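Local coordinates for protein thermophilic dibenzothiophene desulfurization enzyme C (Paenibacillus sp. A11-2, PDB 5XDC) that probably catalyses the FMNH2- and oxygen-dependent oxidation of dibenzothiophene, first to its 5-oxide and then to the 5,5-dioxide, in sulfur metabolism, at residues 250-255 against 336-341; 357-362 against 373-378; 57-62 against 115-120; 148-153 against 183-188. One frame throughout, in Å; residues are numbered along the deposited sequence.

Contact 1. Residues 250-255 against 336-341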
loop_
_atom_site.group_PDB
_atom_site.type_symbol
_atom_site.label_atom_id
_atom_site.label_comp_id
_atom_site.label_asym_id
_atom_site.label_seq_id
_atom_site.Cartn_x
_atom_site.Cartn_y
_atom_site.Cartn_z
ATOM N N ILE B 250 18.711 -3.091 22.091
ATOM C CA ILE B 250 19.989 -3.009 21.389
ATOM C C ILE B 250 20.006 -3.973 20.213
ATOM O O ILE B 250 20.414 -3.624 19.099
ATOM C CB ILE B 250 21.153 -3.307 22.352
ATOM C CG1 ILE B 250 21.339 -2.127 23.306
ATOM C CG2 ILE B 250 22.438 -3.586 21.585
ATOM C CD1 ILE B 250 22.289 -2.428 24.458
ATOM N N THR B 251 19.595 -5.207 20.469
ATOM C CA THR B 251 19.689 -6.257 19.462
ATOM C C THR B 251 18.658 -6.049 18.362
ATOM O O THR B 251 18.952 -6.262 17.184
ATOM C CB THR B 251 19.520 -7.614 20.142
ATOM O OG1 THR B 251 20.607 -7.828 21.056
ATOM C CG2 THR B 251 19.508 -8.765 19.120
ATOM N N GLN B 252 17.453 -5.634 18.730
ATOM C CA GLN B 252 16.429 -5.367 17.727
ATOM C C GLN B 252 16.815 -4.182 16.851
ATOM O O GLN B 252 16.459 -4.148 15.668
ATOM C CB GLN B 252 15.087 -5.158 18.431
ATOM C CG GLN B 252 14.544 -6.421 19.042
ATOM C CD GLN B 252 13.896 -7.327 17.999
ATOM O OE1 GLN B 252 13.249 -6.843 17.077
ATOM N NE2 GLN B 252 14.077 -8.635 18.137
ATOM N N LEU B 253 17.592 -3.232 17.378
ATOM C CA LEU B 253 18.096 -2.153 16.533
ATOM C C LEU B 253 19.273 -2.592 15.666
ATOM O O LEU B 253 19.471 -2.040 14.574
ATOM C CB LEU B 253 18.474 -0.932 17.381
ATOM C CG LEU B 253 18.659 0.367 16.601
ATOM C CD1 LEU B 253 17.383 0.820 15.953
ATOM C CD2 LEU B 253 19.164 1.472 17.526
ATOM N N ILE B 254 20.050 -3.599 16.102
ATOM C CA ILE B 254 21.015 -4.231 15.204
ATOM C C ILE B 254 20.296 -4.792 13.981
ATOM O O ILE B 254 20.700 -4.550 12.841
ATOM C CB ILE B 254 21.811 -5.329 15.938
ATOM C CG1 ILE B 254 22.772 -4.700 16.946
ATOM C CG2 ILE B 254 22.587 -6.185 14.960
ATOM C CD1 ILE B 254 23.390 -5.711 17.924
ATOM N N PHE B 255 19.218 -5.550 14.207
ATOM C CA PHE B 255 18.462 -6.108 13.092
ATOM C C PHE B 255 17.956 -5.000 12.177
ATOM O O PHE B 255 18.006 -5.119 10.942
ATOM C CB PHE B 255 17.287 -6.933 13.611
ATOM C CG PHE B 255 17.673 -8.097 14.506
ATOM C CD1 PHE B 255 18.942 -8.629 14.471
ATOM C CD2 PHE B 255 16.729 -8.666 15.358
ATOM C CE1 PHE B 255 19.285 -9.711 15.284
ATOM C CE2 PHE B 255 17.065 -9.745 16.174
ATOM C CZ PHE B 255 18.349 -10.264 16.131
ATOM N N GLN B 336 10.373 3.041 26.697
ATOM C CA GLN B 336 10.370 4.045 25.636
ATOM C C GLN B 336 11.396 3.711 24.568
ATOM O O GLN B 336 11.127 3.848 23.371
ATOM C CB GLN B 336 10.656 5.432 26.200
ATOM C CG GLN B 336 9.534 5.978 27.050
ATOM C CD GLN B 336 9.886 7.313 27.670
ATOM O OE1 GLN B 336 10.902 7.921 27.320
ATOM N NE2 GLN B 336 9.052 7.778 28.594
ATOM N N LEU B 337 12.585 3.264 24.977
ATOM C CA LEU B 337 13.584 2.905 23.986
ATOM C C LEU B 337 13.102 1.737 23.138
ATOM O O LEU B 337 13.237 1.760 21.910
ATOM C CB LEU B 337 14.905 2.565 24.663
ATOM C CG LEU B 337 15.965 2.084 23.675
ATOM C CD1 LEU B 337 16.361 3.110 22.633
ATOM C CD2 LEU B 337 17.203 1.582 24.423
ATOM N N MET B 338 12.530 0.713 23.771
ATOM C CA MET B 338 12.062 -0.446 23.018
ATOM C C MET B 338 10.968 -0.054 22.028
ATOM O O MET B 338 10.924 -0.564 20.907
ATOM C CB MET B 338 11.564 -1.530 23.966
ATOM C CG MET B 338 11.184 -2.834 23.261
ATOM S SD MET B 338 12.587 -3.701 22.523
ATOM C CE MET B 338 12.125 -3.676 20.778
ATOM N N VAL B 339 10.075 0.853 22.424
ATOM C CA VAL B 339 9.051 1.323 21.489
ATOM C C VAL B 339 9.700 2.033 20.305
ATOM O O VAL B 339 9.301 1.834 19.152
ATOM C CB VAL B 339 8.037 2.221 22.226
ATOM C CG1 VAL B 339 7.096 2.913 21.245
ATOM C CG2 VAL B 339 7.241 1.401 23.204
ATOM N N GLN B 340 10.692 2.890 20.564
ATOM C CA GLN B 340 11.355 3.599 19.474
ATOM C C GLN B 340 12.087 2.632 18.547
ATOM O O GLN B 340 12.092 2.822 17.327
ATOM C CB GLN B 340 12.333 4.640 20.020
ATOM C CG GLN B 340 11.689 5.881 20.657
ATOM C CD GLN B 340 10.904 6.765 19.674
ATOM O OE1 GLN B 340 11.404 7.158 18.607
ATOM N NE2 GLN B 340 9.670 7.094 20.045
ATOM N N VAL B 341 12.729 1.603 19.113
ATOM C CA VAL B 341 13.418 0.596 18.307
ATOM C C VAL B 341 12.412 -0.203 17.488
ATOM O O VAL B 341 12.616 -0.444 16.295
ATOM C CB VAL B 341 14.259 -0.329 19.209
ATOM C CG1 VAL B 341 14.749 -1.559 18.438
ATOM C CG2 VAL B 341 15.446 0.439 19.790
#

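Contact 2. Residues 357-362 against 373-378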
loop_
_atom_site.group_PDB
_atom_site.type_symbol
_atom_site.label_atom_id
_atom_site.label_comp_id
_atom_site.label_asym_id
_atom_site.label_seq_id
_atom_site.Cartn_x
_atom_site.Cartn_y
_atom_site.Cartn_z
ATOM N N SER B 357 11.888 -6.302 -3.891
ATOM C CA SER B 357 11.034 -6.940 -4.882
ATOM C C SER B 357 10.633 -5.967 -5.983
ATOM O O SER B 357 10.752 -6.281 -7.171
ATOM C CB SER B 357 9.782 -7.507 -4.206
ATOM O OG SER B 357 8.891 -8.017 -5.168
ATOM N N ARG B 358 10.185 -4.768 -5.610
ATOM C CA ARG B 358 9.602 -3.860 -6.590
ATOM C C ARG B 358 10.636 -3.175 -7.470
ATOM O O ARG B 358 10.281 -2.699 -8.551
ATOM C CB ARG B 358 8.754 -2.805 -5.877
ATOM C CG ARG B 358 7.455 -3.375 -5.319
ATOM C CD ARG B 358 6.725 -2.338 -4.486
ATOM N NE ARG B 358 5.648 -2.933 -3.702
ATOM C CZ ARG B 358 4.982 -2.301 -2.743
ATOM N NH1 ARG B 358 5.278 -1.040 -2.441
ATOM N NH2 ARG B 358 4.012 -2.930 -2.088
ATOM N N LEU B 359 11.901 -3.109 -7.049
ATOM C CA LEU B 359 12.905 -2.467 -7.892
ATOM C C LEU B 359 13.068 -3.181 -9.230
ATOM O O LEU B 359 13.516 -2.558 -10.194
ATOM C CB LEU B 359 14.250 -2.381 -7.163
ATOM C CG LEU B 359 14.371 -1.216 -6.175
ATOM C CD1 LEU B 359 15.629 -1.343 -5.331
ATOM C CD2 LEU B 359 14.363 0.100 -6.915
ATOM N N TYR B 360 12.697 -4.461 -9.324
ATOM C CA TYR B 360 12.730 -5.124 -10.629
ATOM C C TYR B 360 11.870 -4.371 -11.638
ATOM O O TYR B 360 12.199 -4.315 -12.829
ATOM C CB TYR B 360 12.249 -6.574 -10.522
ATOM C CG TYR B 360 13.317 -7.561 -10.089
ATOM C CD1 TYR B 360 14.171 -8.134 -11.025
ATOM C CD2 TYR B 360 13.463 -7.933 -8.761
ATOM C CE1 TYR B 360 15.148 -9.039 -10.647
ATOM C CE2 TYR B 360 14.446 -8.846 -8.380
ATOM C CZ TYR B 360 15.278 -9.385 -9.324
ATOM O OH TYR B 360 16.261 -10.277 -8.956
ATOM N N GLU B 361 10.760 -3.794 -11.175
ATOM C CA GLU B 361 9.857 -3.080 -12.069
ATOM C C GLU B 361 10.552 -1.886 -12.710
ATOM O O GLU B 361 10.246 -1.525 -13.852
ATOM C CB GLU B 361 8.619 -2.644 -11.286
ATOM C CG GLU B 361 7.480 -2.118 -12.125
ATOM C CD GLU B 361 6.219 -1.870 -11.308
ATOM O OE1 GLU B 361 5.729 -0.726 -11.323
ATOM O OE2 GLU B 361 5.694 -2.817 -10.674
ATOM N N ALA B 362 11.508 -1.283 -12.005
ATOM C CA ALA B 362 12.269 -0.175 -12.552
ATOM C C ALA B 362 13.375 -0.643 -13.488
ATOM O O ALA B 362 13.734 0.079 -14.421
ATOM C CB ALA B 362 12.880 0.657 -11.422
ATOM N N PHE B 373 22.893 -12.025 -12.791
ATOM C CA PHE B 373 22.866 -10.700 -12.182
ATOM C C PHE B 373 22.789 -10.818 -10.658
ATOM O O PHE B 373 23.500 -10.115 -9.927
ATOM C CB PHE B 373 21.684 -9.912 -12.762
ATOM C CG PHE B 373 21.511 -8.515 -12.197
ATOM C CD1 PHE B 373 22.589 -7.784 -11.726
ATOM C CD2 PHE B 373 20.253 -7.938 -12.153
ATOM C CE1 PHE B 373 22.407 -6.514 -11.211
ATOM C CE2 PHE B 373 20.074 -6.660 -11.643
ATOM C CZ PHE B 373 21.153 -5.955 -11.173
ATOM N N GLY B 374 21.952 -11.724 -10.165
ATOM C CA GLY B 374 21.961 -12.064 -8.756
ATOM C C GLY B 374 21.302 -11.051 -7.846
ATOM O O GLY B 374 21.533 -11.083 -6.634
ATOM N N PHE B 375 20.468 -10.172 -8.388
ATOM C CA PHE B 375 19.880 -9.107 -7.579
ATOM C C PHE B 375 18.915 -9.655 -6.542
ATOM O O PHE B 375 18.702 -9.020 -5.500
ATOM C CB PHE B 375 19.173 -8.106 -8.497
ATOM C CG PHE B 375 18.591 -6.926 -7.772
ATOM C CD1 PHE B 375 19.378 -5.839 -7.468
ATOM C CD2 PHE B 375 17.257 -6.914 -7.400
ATOM C CE1 PHE B 375 18.856 -4.772 -6.797
ATOM C CE2 PHE B 375 16.734 -5.831 -6.734
ATOM C CZ PHE B 375 17.536 -4.770 -6.435
ATOM N N ASP B 376 18.345 -10.831 -6.794
ATOM C CA ASP B 376 17.416 -11.444 -5.863
ATOM C C ASP B 376 18.051 -11.758 -4.518
ATOM O O ASP B 376 17.318 -12.038 -3.576
ATOM C CB ASP B 376 16.852 -12.721 -6.470
ATOM C CG ASP B 376 17.907 -13.743 -6.744
ATOM O OD1 ASP B 376 18.797 -13.478 -7.576
ATOM O OD2 ASP B 376 17.838 -14.837 -6.142
ATOM N N ARG B 377 19.382 -11.733 -4.421
ATOM C CA ARG B 377 20.049 -11.925 -3.135
ATOM C C ARG B 377 19.538 -10.953 -2.080
ATOM O O ARG B 377 19.377 -11.322 -0.911
ATOM C CB ARG B 377 21.557 -11.763 -3.313
ATOM C CG ARG B 377 22.350 -11.877 -2.046
ATOM C CD ARG B 377 23.854 -11.831 -2.361
ATOM N NE ARG B 377 24.223 -10.638 -3.127
ATOM C CZ ARG B 377 24.534 -9.464 -2.599
ATOM N NH1 ARG B 377 24.558 -9.304 -1.280
ATOM N NH2 ARG B 377 24.829 -8.445 -3.392
ATOM N N PHE B 378 19.282 -9.700 -2.464
ATOM C CA PHE B 378 18.825 -8.719 -1.483
ATOM C C PHE B 378 17.466 -9.104 -0.904
ATOM O O PHE B 378 17.281 -9.124 0.321
ATOM C CB PHE B 378 18.772 -7.331 -2.123
ATOM C CG PHE B 378 20.119 -6.803 -2.557
ATOM C CD1 PHE B 378 20.992 -6.243 -1.629
ATOM C CD2 PHE B 378 20.499 -6.836 -3.892
ATOM C CE1 PHE B 378 22.225 -5.746 -2.026
ATOM C CE2 PHE B 378 21.725 -6.338 -4.300
ATOM C CZ PHE B 378 22.596 -5.803 -3.359
HETATM O O HOH W 1 18.138 -10.958 -10.699
#

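Contact 3. Residues 57-62 against 115-120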
loop_
_atom_site.group_PDB
_atom_site.type_symbol
_atom_site.label_atom_id
_atom_site.label_comp_id
_atom_site.label_asym_id
_atom_site.label_seq_id
_atom_site.Cartn_x
_atom_site.Cartn_y
_atom_site.Cartn_z
ATOM N N LEU B 57 35.131 -2.593 18.895
ATOM C CA LEU B 57 34.596 -1.229 18.865
ATOM C C LEU B 57 34.105 -0.753 20.223
ATOM O O LEU B 57 34.301 0.415 20.580
ATOM C CB LEU B 57 33.457 -1.119 17.837
ATOM C CG LEU B 57 33.908 -0.762 16.418
ATOM C CD1 LEU B 57 32.816 -1.051 15.382
ATOM C CD2 LEU B 57 34.301 0.720 16.348
ATOM N N LEU B 58 33.425 -1.609 20.980
ATOM C CA LEU B 58 32.774 -1.185 22.215
ATOM C C LEU B 58 33.598 -1.480 23.464
ATOM O O LEU B 58 33.177 -1.102 24.564
ATOM C CB LEU B 58 31.393 -1.839 22.356
ATOM C CG LEU B 58 30.333 -1.398 21.342
ATOM C CD1 LEU B 58 29.085 -2.258 21.485
ATOM C CD2 LEU B 58 29.986 0.073 21.503
ATOM N N ILE B 59 34.734 -2.155 23.334
ATOM C CA ILE B 59 35.617 -2.366 24.479
ATOM C C ILE B 59 36.335 -1.047 24.749
ATOM O O ILE B 59 36.807 -0.393 23.820
ATOM C CB ILE B 59 36.607 -3.507 24.201
ATOM C CG1 ILE B 59 35.867 -4.849 24.096
ATOM C CG2 ILE B 59 37.688 -3.607 25.298
ATOM C CD1 ILE B 59 36.741 -5.974 23.563
ATOM N N SER B 60 36.400 -0.650 26.017
ATOM C CA SER B 60 37.041 0.611 26.373
ATOM C C SER B 60 38.505 0.629 25.949
ATOM O O SER B 60 39.167 -0.405 25.849
ATOM C CB SER B 60 36.959 0.833 27.876
ATOM O OG SER B 60 37.794 -0.108 28.534
ATOM N N LYS B 61 39.025 1.834 25.726
ATOM C CA LYS B 61 40.444 1.963 25.421
ATOM C C LYS B 61 41.304 1.442 26.567
ATOM O O LYS B 61 42.367 0.856 26.323
ATOM C CB LYS B 61 40.787 3.421 25.103
ATOM C CG LYS B 61 40.194 3.899 23.784
ATOM C CD LYS B 61 40.608 5.326 23.458
ATOM C CE LYS B 61 40.048 5.753 22.113
ATOM N NZ LYS B 61 40.534 7.101 21.728
ATOM N N GLU B 62 40.855 1.630 27.809
ATOM C CA GLU B 62 41.590 1.129 28.972
ATOM C C GLU B 62 41.830 -0.368 28.874
ATOM O O GLU B 62 42.868 -0.862 29.326
ATOM C CB GLU B 62 40.821 1.467 30.246
ATOM C CG GLU B 62 41.356 0.852 31.543
ATOM C CD GLU B 62 42.738 1.358 31.927
ATOM O OE1 GLU B 62 43.038 2.530 31.628
ATOM O OE2 GLU B 62 43.520 0.577 32.520
ATOM N N PRO B 115 40.529 -7.800 27.537
ATOM C CA PRO B 115 41.887 -7.797 26.970
ATOM C C PRO B 115 42.174 -9.049 26.164
ATOM O O PRO B 115 42.887 -8.998 25.154
ATOM C CB PRO B 115 42.783 -7.689 28.215
ATOM C CG PRO B 115 41.951 -7.004 29.199
ATOM C CD PRO B 115 40.547 -7.536 28.985
ATOM N N GLN B 116 41.632 -10.185 26.607
ATOM C CA GLN B 116 41.791 -11.426 25.869
ATOM C C GLN B 116 41.119 -11.334 24.507
ATOM O O GLN B 116 41.695 -11.732 23.489
ATOM C CB GLN B 116 41.206 -12.572 26.688
ATOM C CG GLN B 116 41.640 -13.921 26.223
ATOM C CD GLN B 116 41.160 -15.049 27.120
ATOM O OE1 GLN B 116 40.372 -14.845 28.051
ATOM N NE2 GLN B 116 41.634 -16.256 26.831
ATOM N N ALA B 117 39.899 -10.794 24.477
ATOM C CA ALA B 117 39.168 -10.633 23.223
ATOM C C ALA B 117 39.919 -9.739 22.247
ATOM O O ALA B 117 39.870 -9.957 21.025
ATOM C CB ALA B 117 37.786 -10.056 23.507
ATOM N N VAL B 118 40.597 -8.705 22.760
ATOM C CA VAL B 118 41.417 -7.850 21.903
ATOM C C VAL B 118 42.632 -8.615 21.385
ATOM O O VAL B 118 42.923 -8.619 20.182
ATOM C CB VAL B 118 41.850 -6.580 22.663
ATOM C CG1 VAL B 118 42.836 -5.781 21.821
ATOM C CG2 VAL B 118 40.647 -5.719 23.037
ATOM N N ARG B 119 43.372 -9.257 22.294
ATOM C CA ARG B 119 44.621 -9.926 21.932
ATOM C C ARG B 119 44.386 -11.083 20.969
ATOM O O ARG B 119 45.142 -11.265 20.006
ATOM C CB ARG B 119 45.306 -10.414 23.213
ATOM C CG ARG B 119 46.481 -11.350 23.025
ATOM C CD ARG B 119 47.066 -11.790 24.382
ATOM N NE ARG B 119 46.479 -11.081 25.533
ATOM C CZ ARG B 119 45.683 -11.630 26.456
ATOM N NH1 ARG B 119 45.212 -10.888 27.454
ATOM N NH2 ARG B 119 45.354 -12.913 26.399
ATOM N N GLU B 120 43.345 -11.868 21.214
ATOM C CA GLU B 120 43.054 -13.057 20.431
ATOM C C GLU B 120 42.074 -12.790 19.294
ATOM O O GLU B 120 41.718 -13.727 18.577
ATOM C CB GLU B 120 42.509 -14.153 21.355
ATOM C CG GLU B 120 43.485 -14.533 22.493
ATOM C CD GLU B 120 43.003 -15.693 23.347
ATOM O OE1 GLU B 120 41.962 -16.304 23.029
ATOM O OE2 GLU B 120 43.679 -16.004 24.353
#

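Contact 4. Residues 148-153 against 183-188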
loop_
_atom_site.group_PDB
_atom_site.type_symbol
_atom_site.label_atom_id
_atom_site.label_comp_id
_atom_site.label_asym_id
_atom_site.label_seq_id
_atom_site.Cartn_x
_atom_site.Cartn_y
_atom_site.Cartn_z
ATOM N N GLY B 148 29.716 -25.996 41.460
ATOM C CA GLY B 148 29.110 -24.804 40.896
ATOM C C GLY B 148 29.143 -24.740 39.387
ATOM O O GLY B 148 28.587 -23.794 38.808
ATOM N N SER B 149 29.814 -25.683 38.736
ATOM C CA SER B 149 29.732 -25.799 37.290
ATOM C C SER B 149 28.355 -26.334 36.896
ATOM O O SER B 149 27.571 -26.796 37.730
ATOM C CB SER B 149 30.821 -26.723 36.749
ATOM O OG SER B 149 32.122 -26.209 36.958
ATOM N N TYR B 150 28.064 -26.274 35.598
ATOM C CA TYR B 150 26.848 -26.854 35.051
ATOM C C TYR B 150 27.218 -27.764 33.893
ATOM O O TYR B 150 28.138 -27.470 33.126
ATOM C CB TYR B 150 25.860 -25.777 34.561
ATOM C CG TYR B 150 25.044 -25.146 35.661
ATOM C CD1 TYR B 150 23.881 -25.748 36.111
ATOM C CD2 TYR B 150 25.442 -23.959 36.267
ATOM C CE1 TYR B 150 23.130 -25.190 37.122
ATOM C CE2 TYR B 150 24.683 -23.389 37.285
ATOM C CZ TYR B 150 23.540 -24.015 37.709
ATOM O OH TYR B 150 22.778 -23.471 38.716
ATOM N N GLU B 151 26.497 -28.871 33.775
ATOM C CA GLU B 151 26.645 -29.767 32.642
ATOM C C GLU B 151 25.518 -29.465 31.663
ATOM O O GLU B 151 24.342 -29.508 32.039
ATOM C CB GLU B 151 26.606 -31.231 33.076
ATOM C CG GLU B 151 26.922 -32.182 31.918
ATOM C CD GLU B 151 26.611 -33.621 32.247
ATOM O OE1 GLU B 151 25.815 -34.241 31.520
ATOM O OE2 GLU B 151 27.150 -34.132 33.248
ATOM N N ILE B 152 25.890 -29.158 30.418
ATOM C CA ILE B 152 24.951 -28.737 29.380
ATOM C C ILE B 152 24.697 -29.907 28.446
ATOM O O ILE B 152 25.645 -30.518 27.941
ATOM C CB ILE B 152 25.488 -27.536 28.584
ATOM C CG1 ILE B 152 25.995 -26.440 29.515
ATOM C CG2 ILE B 152 24.411 -27.007 27.644
ATOM C CD1 ILE B 152 24.955 -25.908 30.442
ATOM N N ASN B 153 23.413 -30.171 28.156
ATOM C CA ASN B 153 23.022 -31.238 27.245
ATOM C C ASN B 153 21.876 -30.788 26.349
ATOM O O ASN B 153 20.906 -30.195 26.825
ATOM C CB ASN B 153 22.570 -32.488 27.993
ATOM C CG ASN B 153 23.711 -33.198 28.661
ATOM O OD1 ASN B 153 24.519 -33.846 27.999
ATOM N ND2 ASN B 153 23.787 -33.076 29.980
ATOM N N ARG B 183 15.324 -22.350 35.427
ATOM C CA ARG B 183 15.966 -21.048 35.476
ATOM C C ARG B 183 16.977 -20.943 34.347
ATOM O O ARG B 183 17.719 -21.886 34.078
ATOM C CB ARG B 183 16.658 -20.844 36.825
ATOM C CG ARG B 183 15.731 -21.015 38.029
ATOM C CD ARG B 183 16.458 -20.719 39.335
ATOM N NE ARG B 183 17.445 -21.753 39.647
ATOM C CZ ARG B 183 18.487 -21.583 40.456
ATOM N NH1 ARG B 183 18.702 -20.416 41.045
ATOM N NH2 ARG B 183 19.326 -22.583 40.665
ATOM N N ILE B 184 17.013 -19.795 33.688
ATOM C CA ILE B 184 17.909 -19.641 32.550
ATOM C C ILE B 184 19.316 -19.355 33.044
ATOM O O ILE B 184 19.532 -18.441 33.848
ATOM C CB ILE B 184 17.428 -18.530 31.608
ATOM C CG1 ILE B 184 16.096 -18.918 30.972
ATOM C CG2 ILE B 184 18.470 -18.315 30.511
ATOM C CD1 ILE B 184 15.420 -17.774 30.223
ATOM N N VAL B 185 20.280 -20.121 32.564
ATOM C CA VAL B 185 21.681 -19.805 32.792
ATOM C C VAL B 185 22.311 -19.458 31.458
ATOM O O VAL B 185 21.962 -20.010 30.403
ATOM C CB VAL B 185 22.468 -20.942 33.474
ATOM C CG1 VAL B 185 21.972 -21.148 34.892
ATOM C CG2 VAL B 185 22.373 -22.212 32.670
ATOM N N ALA B 186 23.252 -18.527 31.519
ATOM C CA ALA B 186 23.994 -18.060 30.369
ATOM C C ALA B 186 25.473 -18.150 30.691
ATOM O O ALA B 186 25.876 -17.994 31.846
ATOM C CB ALA B 186 23.621 -16.614 29.992
ATOM N N ALA B 187 26.272 -18.392 29.664
ATOM C CA ALA B 187 27.711 -18.522 29.846
ATOM C C ALA B 187 28.410 -18.179 28.544
ATOM O O ALA B 187 27.811 -18.194 27.464
ATOM C CB ALA B 187 28.100 -19.934 30.302
ATOM N N LEU B 188 29.702 -17.876 28.658
ATOM C CA LEU B 188 30.553 -17.593 27.507
ATOM C C LEU B 188 31.683 -18.614 27.527
ATOM O O LEU B 188 32.519 -18.588 28.443
ATOM C CB LEU B 188 31.099 -16.164 27.562
ATOM C CG LEU B 188 31.834 -15.704 26.311
ATOM C CD1 LEU B 188 30.880 -15.450 25.177
ATOM C CD2 LEU B 188 32.628 -14.444 26.568
#

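Contact 1. Residues 250-255 against 336-341
M338 opens the run of contacts made by 336-341: its terminal methyl CE lies 4.0 Å from CG of Q252, the two side chains crossing at a slant. CG of M338 is anti to the backbone N (chi1 -174°), and a bend at chi2 (67°) then carries CE toward the other helix. One turn later V341 points toward 250-255 and does most of the packing. Its CG1 sits 3.6 Å from CB of Q252, 3.5 Å from the backbone N of L253 and 3.9 Å from CB of L253, so a single methyl touches two consecutive residues. The segment axes approach to 9.5 Å at 13°, an almost parallel pairing within the helical C-terminal domain of the acyl-CoA dehydrogenase fold. The side chains meet through carbon atoms alone; the buried amide of Q252 is satisfied beyond the contact, with OE1 bonded to K345 and NE2 to D389, and this side chain lies about 5 Å from that of Y413, an FMN-binding residue. Helix 293-324 flanks both segments, V320 meeting L253 and V316 meeting V341, while helix 70-83 packs on L253 through Y74.

Contact 2. Residues 357-362 against 373-378
A T-shaped aromatic pair, Y360 with F375, joins helix 331-363 to the turn that leads into helix 376-385 in the C-terminal helical domain. The ring planes stand at 87° with centroids 5.3 Å apart, and F375 presents its edge to the face of Y360. The nearest carbons are CD2 of F375 and CE2 of Y360, 3.5 Å apart. F375 gets there with CG trans to its own backbone N (chi1 -177°), which sends the ring out toward the helix. The hydroxyl of Y360 reaches past the ring: OH is 3.1 Å from N of D376, but the angle is too poor for a hydrogen bond. Instead OH binds a water at 2.7 Å, which in turn accepts a weak bond of 3.4 Å from N of F375. Substituting a valine for Y360 removes ring and hydroxyl together and would probably leave the edge of F375 without its aromatic face and the water without the hydroxyl that holds it. Neighbours touch both rings: R383 of a neighbouring subunit packs on Y360, A367 and A368 of helix 365-369 touch Y360 as well, and E269 of helix 247-276 and M363 of helix 331-363 touch F375.

Contact 3. Residues 57-62 against 115-120
I59 meets A117 and V118 where a loop of the helical N-terminal domain of the acyl-CoA dehydrogenase fold lies against the last turns of helix 107-119. The tight part is small and wholly apolar. CD1 of I59 stands 3.9 Å from CG2 of V118 and 4.2 Å from CB of A117, so one methyl touches two consecutive helix residues. Extension at chi2 (169°) puts that methyl at the far end of the isoleucine, and V118 offers the branch that lies beside its backbone N. The backbones stay apart, with CA of I59 and CA of V118 separated by 8.4 Å; side-chain ends alone close the gap, which fits the modest 105 Å² buried in all. I59 also touches F98 of helix 85-104, and its backbone is hydrogen-bonded to G67.

The solvent side is loose: K61 and E62 on the loop and R119 on the helix are exposed. Several polar groups find partners close by in sequence rather than across: S60 OG bonds N of R63, and OE1 of E120 bonds the indole N-H of W122. The other carboxylate oxygen, OE2 of E120, takes a hydrogen bond from NE2 of Q116 at 3.2 Å and 164°, lying in the plane of the amide but met 46° above the plane of the carboxylate.

Contact 4. Residues 148-153 against 183-188
With its CG anti to the carbonyl carbon (chi1 -80°), Y150 lays its ring toward V185 and R183, and R183 bends at chi3 (-70°) so that the end of its chain comes nearer to the tyrosine hydroxyl. CE2 of Y150 lies 4.3 Å from CG1 of V185, a light apolar touch; V185 is modelled in two conformers, so this distance holds for one of them. At the polar end, OH of Y150 and NH2 of R183 are 4.1 Å apart, too far for a direct bond. The two side chains cross at about a right angle, with ring and guanidinium planes 67° apart, which argues against stacking. What relates them is D177: its OD2 forms a salt bridge with NH2 of R183 and a weak hydrogen bond with OH of Y150. A further bond from NE of R183 to the carbonyl of G180 holds the guanidinium in place.

The backbones stay well separated, CA of Y150 being 9.0 Å from CA of V185, so these strands face each other rather than pair edge by edge. On the other side of strand 150-153, away from V185, ND2 of N153 donates an almost straight bond of 2.8 Å to OE1 of E151, reaching it on the anti side of the carboxylate.

This belongs to the mixed sheet of the middle domain. Strand 150-153 pairs with 141-144 and 220-222, and strand 184-190 with 167-174; A142 and T174, from the intervening strands 141-144 and 167-174, each touch both Y150 and V185.

How the contacts relate
The four contacts sample the three parts of the acyl-CoA dehydrogenase fold: contact 3 the N-terminal helices, contact 4 the middle sheet, contacts 1 and 2 the C-terminal helices. Contacts 1 and 2 share helix 331-363 but sit 28 Å apart between centres. Each has a side chain about 10 Å from a bound indole, Q252 in contact 1 and Y360 in contact 2, and both lie near FMN-binding residues. Contacts 3 and 4 are away from the annotated sites; their nearest atoms come within about 7 Å without touching. Contact 2 lies across the chain's centre from both, 40 Å from contact 3 and 45 Å from contact 4, centre to centre.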